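Local coordinates for uncharacterized protein (Ruminococcus gnavus, PDB 4QAN), which is of unknown function but adopts a cystatin-like fold as a divergent member of the NTF2-like superfamily and can bind a magnesium ion, at residues E7-T12 with F211-I216; R48-E54 with K169-L173; I229-E233 with M302-L307. All blocks are in the same frame, centred on the assembly; numbering follows the deposited sequence. Where two conformers were deposited one is given.

How the interactions relate
Three contacts run along an elongated chain built round two separate beta sheets. Interaction 1 ties the loop after helix 2-6 to the long connection that leads from strand 187-188 to helix 221-234. The residues it brackets include both segments of interaction 2, which joins the start of helix 52-58 to strand 167-172 of the first sheet. Interaction 3 follows later in sequence and sets helix 221-234 against strand 305-314 of the second sheet. Centres of interactions 2 and 3 lie about 32 Å apart, on opposite sides of the chain's centre; that of interaction 1 is about 22 Å from each. Interaction 1 thus fastens the N-terminal region to the passage between the two sheets.

Interaction 1: residues E7-T12 with F211-I216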
loop_
_atom_site.group_PDB
_atom_site.type_symbol
_atom_site.label_atom_id
_atom_site.label_comp_id
_atom_site.label_asym_id
_atom_site.label_seq_id
_atom_site.Cartn_x
_atom_site.Cartn_y
_atom_site.Cartn_z
ATOM N N GLU A 7 17.794 8.068 -2.535
ATOM C CA GLU A 7 17.883 9.520 -2.268
ATOM C C GLU A 7 16.554 10.291 -2.392
ATOM O O GLU A 7 16.517 11.516 -2.235
ATOM C CB GLU A 7 18.982 10.165 -3.141
ATOM C CG GLU A 7 18.834 9.991 -4.650
ATOM C CD GLU A 7 20.141 10.204 -5.393
ATOM O OE1 GLU A 7 20.934 11.078 -4.985
ATOM O OE2 GLU A 7 20.380 9.496 -6.389
ATOM N N VAL A 8 15.470 9.574 -2.671
ATOM C CA VAL A 8 14.142 10.173 -2.721
ATOM C C VAL A 8 13.345 9.838 -1.459
ATOM O O VAL A 8 12.133 9.995 -1.428
ATOM C CB VAL A 8 13.382 9.763 -4.003
ATOM C CG1 VAL A 8 14.177 10.178 -5.232
ATOM C CG2 VAL A 8 13.090 8.270 -4.051
ATOM N N LEU A 9 14.055 9.412 -0.413
ATOM C CA LEU A 9 13.458 9.047 0.858
ATOM C C LEU A 9 13.545 10.154 1.901
ATOM O O LEU A 9 14.592 10.764 2.104
ATOM C CB LEU A 9 14.135 7.797 1.433
ATOM C CG LEU A 9 13.944 6.485 0.670
ATOM C CD1 LEU A 9 14.384 5.319 1.548
ATOM C CD2 LEU A 9 12.494 6.298 0.222
ATOM N N ASN A 10 12.424 10.374 2.580
ATOM C CA ASN A 10 12.354 11.258 3.719
ATOM C C ASN A 10 12.614 10.392 4.933
ATOM O O ASN A 10 11.730 9.657 5.389
ATOM C CB ASN A 10 10.968 11.901 3.784
ATOM C CG ASN A 10 10.831 12.903 4.911
ATOM O OD1 ASN A 10 11.707 13.029 5.757
ATOM N ND2 ASN A 10 9.702 13.614 4.934
ATOM N N VAL A 11 13.843 10.444 5.430
ATOM C CA VAL A 11 14.187 9.734 6.650
ATOM C C VAL A 11 13.656 10.611 7.780
ATOM O O VAL A 11 14.344 11.498 8.274
ATOM C CB VAL A 11 15.706 9.486 6.792
ATOM C CG1 VAL A 11 15.983 8.545 7.967
ATOM C CG2 VAL A 11 16.277 8.891 5.511
ATOM N N THR A 12 12.403 10.376 8.153
ATOM C CA THR A 12 11.711 11.211 9.132
ATOM C C THR A 12 12.379 11.066 10.497
ATOM O O THR A 12 13.170 10.146 10.696
ATOM C CB THR A 12 10.234 10.802 9.267
ATOM O OG1 THR A 12 10.149 9.486 9.819
ATOM C CG2 THR A 12 9.529 10.817 7.929
ATOM N N PHE A 211 8.500 3.412 4.296
ATOM C CA PHE A 211 9.179 4.580 3.776
ATOM C C PHE A 211 8.181 5.697 3.488
ATOM O O PHE A 211 6.995 5.436 3.240
ATOM C CB PHE A 211 9.944 4.214 2.497
ATOM C CG PHE A 211 9.055 3.933 1.329
ATOM C CD1 PHE A 211 8.574 2.659 1.099
ATOM C CD2 PHE A 211 8.678 4.950 0.470
ATOM C CE1 PHE A 211 7.736 2.403 0.027
ATOM C CE2 PHE A 211 7.855 4.699 -0.604
ATOM C CZ PHE A 211 7.371 3.421 -0.821
ATOM N N GLN A 212 8.688 6.930 3.555
ATOM C CA GLN A 212 7.941 8.132 3.174
ATOM C C GLN A 212 8.793 8.825 2.087
ATOM O O GLN A 212 9.914 9.248 2.348
ATOM C CB GLN A 212 7.693 9.050 4.406
ATOM C CG GLN A 212 6.546 10.064 4.245
ATOM C CD GLN A 212 6.168 10.808 5.536
ATOM O OE1 GLN A 212 5.738 10.203 6.519
ATOM N NE2 GLN A 212 6.311 12.135 5.524
ATOM N N ALA A 213 8.276 8.900 0.864
ATOM C CA ALA A 213 9.029 9.524 -0.219
ATOM C C ALA A 213 9.044 11.039 0.008
ATOM O O ALA A 213 8.147 11.570 0.667
ATOM C CB ALA A 213 8.409 9.176 -1.553
HETATM N N MSE A 214 10.091 11.699 -0.483
HETATM C CA MSE A 214 10.182 13.151 -0.417
HETATM C C MSE A 214 9.638 13.732 -1.691
HETATM O O MSE A 214 9.558 13.049 -2.698
HETATM C CB MSE A 214 11.629 13.574 -0.221
HETATM C CG MSE A 214 12.439 13.487 -1.506
HETATM SE SE MSE A 214 14.273 14.072 -1.123
HETATM C CE MSE A 214 14.849 14.135 -3.009
ATOM N N PRO A 215 9.245 15.017 -1.669
ATOM C CA PRO A 215 8.847 15.627 -2.934
ATOM C C PRO A 215 10.018 15.734 -3.919
ATOM O O PRO A 215 11.118 16.087 -3.517
ATOM C CB PRO A 215 8.398 17.030 -2.512
ATOM C CG PRO A 215 7.949 16.853 -1.113
ATOM C CD PRO A 215 8.967 15.915 -0.537
ATOM N N ILE A 216 9.791 15.383 -5.184
ATOM C CA ILE A 216 10.702 15.776 -6.267
ATOM C C ILE A 216 9.879 16.365 -7.398
ATOM O O ILE A 216 8.710 16.009 -7.579
ATOM C CB ILE A 216 11.572 14.619 -6.811
ATOM C CG1 ILE A 216 10.710 13.520 -7.418
ATOM C CG2 ILE A 216 12.474 14.054 -5.717
ATOM C CD1 ILE A 216 11.527 12.382 -8.000
HETATM O O HOH W 1 11.508 7.006 4.172
HETATM O O HOH W 2 7.712 13.532 2.781
#
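Leu9 faces Ala213 as a non-hydrogen-bonded antiparallel pair, a single beta bridge between two otherwise irregular segments, flanked by one hydrogen bond on each side. Met214 N donates to Val8 O (2.8 Å). Ala213 CA adds a C-H...O contact to the same oxygen. On the other flank Asn10 N gives its hydrogen to Gln212 O at 2.8 Å. Water continues the pairing: one molecule donates to Asn10 O (2.9 Å) and accepts from Gln212 N, and a second accepts from Asn10 ND2 (2.9 Å) while donating to Ala213 O (2.9 Å). Asn10 has CG anti to its backbone N (chi1 -177°), which lays its side chain next to that of Gln212, pointing the same way, with the amide planes nearly perpendicular in the Gln212 conformer given. The two amides are linked through the second water, to which Gln212 NE2 gives a weak bond; both also reach the loop after helix 237-242, Asn10 ND2 at Ser249 O and Gln212 NE2 at Ser249 OG. Leu9 crosses Phe211 at about a right angle, its CD2 resting on Phe211 CB at 4.0 Å, and Val8 CG1 meets Ile216 CG2 more loosely at 4.3 Å. Val8 and Leu9 also touch Thr238 of helix 237-242, and Gln260 of helix 254-275 bonds through its side-chain amide to Phe211 O and Ala213 N, so the bridged pair lies over these two helices.

Interaction 2: residues R48-E54 with K169-L173; sequences RGCAIDE and KIHSL
Lys169 sets CG beside its backbone N (chi1 -74°) and bends at chi2 (-148°), while Glu54 folds at chi2 (87°), and the two side chains cross at about a right angle. Their ends form a salt bridge, Lys169 NZ to Glu54 OE2 at 3.1 Å, weak as a hydrogen bond. NZ makes a second weak bond to Arg48 O (3.3 Å), and the lysine chain on the way passes Cys50 O and packs its CB against Ala51 CB at 3.9 Å. A water accepts from Asp53 N, and weakly from Lys169 NZ, and donates to Glu54 OE1 (2.7 Å), holding the second carboxylate oxygen to the start of helix 52-58. The backbones meet in one parallel bridge of Cys50 with Ile170: Ile170 N donates to Gly49 O (3.0 Å), and Ala51 N donates to Ile170 O (3.1 Å). Cys50 CA adds a C-H...O contact to that oxygen. Ala51 is the N-cap, so the bridge ends where the helix begins, and helix 87-108 covers Cys50 through Tyr98. Three weak bonds, to a carboxylate, a backbone carbonyl and a water, probably favour the charged form of Lys169, in a link that is electrostatic more than directional.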
loop_
_atom_site.group_PDB
_atom_site.type_symbol
_atom_site.label_atom_id
_atom_site.label_comp_id
_atom_site.label_asym_id
_atom_site.label_seq_id
_atom_site.Cartn_x
_atom_site.Cartn_y
_atom_site.Cartn_z
ATOM N N ARG A 48 6.294 -0.892 12.619
ATOM C CA ARG A 48 7.441 -1.784 12.727
ATOM C C ARG A 48 7.062 -3.194 13.203
ATOM O O ARG A 48 7.769 -4.160 12.903
ATOM C CB ARG A 48 8.474 -1.173 13.671
ATOM C CG ARG A 48 9.040 0.145 13.154
ATOM C CD ARG A 48 9.460 1.060 14.293
ATOM N NE ARG A 48 10.124 2.272 13.803
ATOM C CZ ARG A 48 11.442 2.455 13.735
ATOM N NH1 ARG A 48 12.300 1.507 14.113
ATOM N NH2 ARG A 48 11.907 3.611 13.284
ATOM N N GLY A 49 5.952 -3.301 13.937
ATOM C CA GLY A 49 5.439 -4.580 14.392
ATOM C C GLY A 49 4.564 -5.332 13.411
ATOM O O GLY A 49 4.164 -6.466 13.690
ATOM N N CYS A 50 4.235 -4.697 12.283
ATOM C CA CYS A 50 3.442 -5.323 11.236
ATOM C C CYS A 50 4.332 -6.062 10.242
ATOM O O CYS A 50 5.500 -5.728 10.078
ATOM C CB CYS A 50 2.616 -4.262 10.489
ATOM S SG CYS A 50 1.497 -3.286 11.536
ATOM N N ALA A 51 3.763 -7.041 9.547
ATOM C CA ALA A 51 4.521 -7.852 8.590
ATOM C C ALA A 51 4.509 -7.223 7.186
ATOM O O ALA A 51 4.065 -7.850 6.226
ATOM C CB ALA A 51 3.954 -9.266 8.546
ATOM N N ILE A 52 5.024 -5.999 7.068
ATOM C CA ILE A 52 4.995 -5.279 5.805
ATOM C C ILE A 52 5.926 -5.915 4.749
ATOM O O ILE A 52 5.460 -6.285 3.663
ATOM C CB ILE A 52 5.277 -3.765 5.979
ATOM C CG1 ILE A 52 4.167 -3.124 6.824
ATOM C CG2 ILE A 52 5.314 -3.077 4.621
ATOM C CD1 ILE A 52 4.479 -1.744 7.368
ATOM N N ASP A 53 7.218 -6.021 5.054
ATOM C CA ASP A 53 8.181 -6.570 4.090
ATOM C C ASP A 53 8.015 -8.083 3.905
ATOM O O ASP A 53 8.183 -8.604 2.811
ATOM C CB ASP A 53 9.624 -6.266 4.506
ATOM C CG ASP A 53 9.956 -4.790 4.470
ATOM O OD1 ASP A 53 9.371 -4.043 3.661
ATOM O OD2 ASP A 53 10.825 -4.374 5.262
ATOM N N GLU A 54 7.686 -8.782 4.980
ATOM C CA GLU A 54 7.626 -10.235 4.948
ATOM C C GLU A 54 6.425 -10.673 4.105
ATOM O O GLU A 54 6.575 -11.468 3.186
ATOM C CB GLU A 54 7.572 -10.827 6.365
ATOM C CG GLU A 54 8.719 -10.408 7.286
ATOM C CD GLU A 54 8.460 -9.107 8.041
ATOM O OE1 GLU A 54 7.540 -8.350 7.651
ATOM O OE2 GLU A 54 9.178 -8.852 9.038
ATOM N N LYS A 169 5.462 -11.457 13.541
ATOM C CA LYS A 169 4.900 -10.133 13.366
ATOM C C LYS A 169 3.385 -10.211 13.249
ATOM O O LYS A 169 2.816 -11.276 13.022
ATOM C CB LYS A 169 5.511 -9.444 12.144
ATOM C CG LYS A 169 6.942 -8.972 12.378
ATOM C CD LYS A 169 7.245 -7.717 11.597
ATOM C CE LYS A 169 8.685 -7.297 11.782
ATOM N NZ LYS A 169 9.022 -6.277 10.760
ATOM N N ILE A 170 2.726 -9.076 13.428
ATOM C CA ILE A 170 1.285 -9.026 13.273
ATOM C C ILE A 170 0.953 -8.853 11.801
ATOM O O ILE A 170 1.336 -7.858 11.213
ATOM C CB ILE A 170 0.681 -7.843 14.035
ATOM C CG1 ILE A 170 1.003 -7.952 15.528
ATOM C CG2 ILE A 170 -0.820 -7.760 13.782
ATOM C CD1 ILE A 170 0.648 -9.279 16.158
ATOM N N HIS A 171 0.250 -9.822 11.216
ATOM C CA HIS A 171 -0.254 -9.696 9.845
ATOM C C HIS A 171 -1.496 -8.822 9.790
ATOM O O HIS A 171 -1.714 -8.088 8.812
ATOM C CB HIS A 171 -0.607 -11.064 9.255
ATOM C CG HIS A 171 -1.240 -10.972 7.906
ATOM N ND1 HIS A 171 -0.557 -10.516 6.800
ATOM C CD2 HIS A 171 -2.503 -11.220 7.494
ATOM C CE1 HIS A 171 -1.364 -10.508 5.756
ATOM N NE2 HIS A 171 -2.553 -10.931 6.151
ATOM N N SER A 172 -2.344 -8.936 10.807
ATOM C CA SER A 172 -3.553 -8.129 10.869
ATOM C C SER A 172 -3.964 -7.852 12.295
ATOM O O SER A 172 -3.811 -8.708 13.165
ATOM C CB SER A 172 -4.692 -8.815 10.125
ATOM O OG SER A 172 -5.810 -7.956 9.992
ATOM N N LEU A 173 -4.468 -6.643 12.523
ATOM C CA LEU A 173 -4.975 -6.210 13.831
ATOM C C LEU A 173 -6.451 -6.570 13.987
ATOM O O LEU A 173 -7.077 -6.235 14.990
ATOM C CB LEU A 173 -4.811 -4.692 13.993
ATOM C CG LEU A 173 -3.440 -4.213 14.469
ATOM C CD1 LEU A 173 -2.391 -4.268 13.361
ATOM C CD2 LEU A 173 -3.578 -2.803 15.018
HETATM O O HOH W 3 7.937 -5.661 7.829
#

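Interaction 3: residues I229-E233 with M302-L307; sequences IYAIE and MVYLDL
Glu233 reaches from its helix to the edge of the Met302-Leu307 turn and strand. Its CB passes Met302 O at 3.9 Å, and CG, beside the backbone N (chi1 -64°), comes to 3.2 Å from Leu305 O. The chain runs on extended, which brings OE2 to 2.6 Å from the same Leu305 O. Two oxygens so near each other suggest that the acid holds a proton, and Asp306 OD1, at 3.7 Å from OE2, would probably favour that state. A water donates to Glu233 OE2 (2.8 Å) and accepts from Leu307 N (3.0 Å), linking helix to strand. Replacing Glu233 with an alanine removes this reach, and would probably leave the water bound to Leu307 N without this acceptor and Leu305 O without its close neighbour. Deeper in, Ile232 CG2 meets Leu305 CD2 at 4.1 Å, and Ile229 lies across Leu307, CG1 to CD2 at 4.2 Å. The helix 229-233 and strand 305-307 segments run nearly antiparallel, at 163°. Ile232 also packs on Leu267, Met270 and Leu271 of helix 254-275, while Ile229 and Leu307 both touch Tyr329 of strand 322-331, so one side of helix 221-234 packs against both helix 254-275 and the sheet.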
loop_
_atom_site.group_PDB
_atom_site.type_symbol
_atom_site.label_atom_id
_atom_site.label_comp_id
_atom_site.label_asym_id
_atom_site.label_seq_id
_atom_site.Cartn_x
_atom_site.Cartn_y
_atom_site.Cartn_z
ATOM N N ILE A 229 7.505 8.591 -16.122
ATOM C CA ILE A 229 7.529 7.425 -17.011
ATOM C C ILE A 229 8.913 6.770 -17.116
ATOM O O ILE A 229 9.016 5.557 -17.215
ATOM C CB ILE A 229 6.946 7.782 -18.401
ATOM C CG1 ILE A 229 5.459 8.173 -18.252
ATOM C CG2 ILE A 229 7.133 6.650 -19.404
ATOM C CD1 ILE A 229 4.568 7.132 -17.595
ATOM N N TYR A 230 9.978 7.554 -17.061
ATOM C CA TYR A 230 11.321 6.996 -17.084
ATOM C C TYR A 230 11.566 6.153 -15.830
ATOM O O TYR A 230 12.161 5.072 -15.907
ATOM C CB TYR A 230 12.376 8.103 -17.176
ATOM C CG TYR A 230 13.823 7.605 -17.137
ATOM C CD1 TYR A 230 14.363 6.899 -18.206
ATOM C CD2 TYR A 230 14.644 7.844 -16.019
ATOM C CE1 TYR A 230 15.676 6.442 -18.177
ATOM C CE2 TYR A 230 15.962 7.392 -15.973
ATOM C CZ TYR A 230 16.477 6.699 -17.053
ATOM O OH TYR A 230 17.773 6.255 -17.030
ATOM N N ALA A 231 11.130 6.656 -14.681
ATOM C CA ALA A 231 11.191 5.882 -13.434
ATOM C C ALA A 231 10.493 4.508 -13.544
ATOM O O ALA A 231 11.021 3.471 -13.105
ATOM C CB ALA A 231 10.584 6.686 -12.296
ATOM N N ILE A 232 9.308 4.512 -14.138
ATOM C CA ILE A 232 8.548 3.284 -14.387
ATOM C C ILE A 232 9.328 2.324 -15.294
ATOM O O ILE A 232 9.460 1.130 -14.982
ATOM C CB ILE A 232 7.146 3.625 -14.950
ATOM C CG1 ILE A 232 6.294 4.217 -13.805
ATOM C CG2 ILE A 232 6.467 2.389 -15.536
ATOM C CD1 ILE A 232 4.966 4.830 -14.198
ATOM N N GLU A 233 9.900 2.864 -16.371
ATOM C CA GLU A 233 10.711 2.082 -17.308
ATOM C C GLU A 233 11.894 1.412 -16.624
ATOM O O GLU A 233 12.253 0.286 -16.986
ATOM C CB GLU A 233 11.230 2.971 -18.435
ATOM C CG GLU A 233 10.151 3.568 -19.336
ATOM C CD GLU A 233 10.672 4.686 -20.211
ATOM O OE1 GLU A 233 11.817 5.122 -19.992
ATOM O OE2 GLU A 233 9.941 5.136 -21.125
HETATM N N MSE A 302 7.601 -3.231 -19.057
HETATM C CA MSE A 302 7.499 -1.817 -18.719
HETATM C C MSE A 302 8.696 -1.031 -19.219
HETATM O O MSE A 302 8.624 0.188 -19.385
HETATM C CB MSE A 302 7.337 -1.613 -17.204
HETATM C CG MSE A 302 5.986 -2.098 -16.706
HETATM SE SE MSE A 302 4.559 -0.982 -17.497
HETATM C CE MSE A 302 3.214 -2.400 -17.483
ATOM N N VAL A 303 9.808 -1.709 -19.475
ATOM C CA VAL A 303 10.957 -1.041 -20.062
ATOM C C VAL A 303 10.650 -0.540 -21.489
ATOM O O VAL A 303 11.367 0.297 -22.022
ATOM C CB VAL A 303 12.192 -1.947 -20.043
ATOM C CG1 VAL A 303 12.058 -3.090 -21.022
ATOM C CG2 VAL A 303 13.431 -1.135 -20.360
ATOM N N TYR A 304 9.592 -1.057 -22.099
ATOM C CA TYR A 304 9.156 -0.586 -23.410
ATOM C C TYR A 304 7.847 0.173 -23.335
ATOM O O TYR A 304 7.125 0.271 -24.319
ATOM C CB TYR A 304 9.062 -1.757 -24.392
ATOM C CG TYR A 304 10.393 -2.448 -24.573
ATOM C CD1 TYR A 304 11.508 -1.733 -25.028
ATOM C CD2 TYR A 304 10.547 -3.806 -24.299
ATOM C CE1 TYR A 304 12.729 -2.346 -25.190
ATOM C CE2 TYR A 304 11.770 -4.429 -24.471
ATOM C CZ TYR A 304 12.854 -3.691 -24.913
ATOM O OH TYR A 304 14.076 -4.289 -25.082
ATOM N N LEU A 305 7.544 0.732 -22.171
ATOM C CA LEU A 305 6.513 1.737 -22.101
ATOM C C LEU A 305 7.167 3.056 -22.468
ATOM O O LEU A 305 7.988 3.571 -21.709
ATOM C CB LEU A 305 5.901 1.819 -20.717
ATOM C CG LEU A 305 4.869 2.928 -20.582
ATOM C CD1 LEU A 305 3.626 2.540 -21.342
ATOM C CD2 LEU A 305 4.564 3.182 -19.126
ATOM N N ASP A 306 6.800 3.576 -23.641
ATOM C CA ASP A 306 7.339 4.819 -24.159
ATOM C C ASP A 306 6.286 5.885 -24.276
ATOM O O ASP A 306 5.165 5.649 -24.728
ATOM C CB ASP A 306 7.931 4.611 -25.548
ATOM C CG ASP A 306 9.329 4.042 -25.507
ATOM O OD1 ASP A 306 10.183 4.650 -24.830
ATOM O OD2 ASP A 306 9.567 2.997 -26.156
ATOM N N LEU A 307 6.688 7.081 -23.895
ATOM C CA LEU A 307 5.896 8.257 -24.092
ATOM C C LEU A 307 6.186 8.799 -25.516
ATOM O O LEU A 307 7.326 9.047 -25.876
ATOM C CB LEU A 307 6.298 9.249 -23.000
ATOM C CG LEU A 307 5.323 10.263 -22.431
ATOM C CD1 LEU A 307 4.024 9.642 -21.957
ATOM C CD2 LEU A 307 6.041 10.961 -21.293
HETATM O O HOH W 4 9.411 7.447 -22.662
#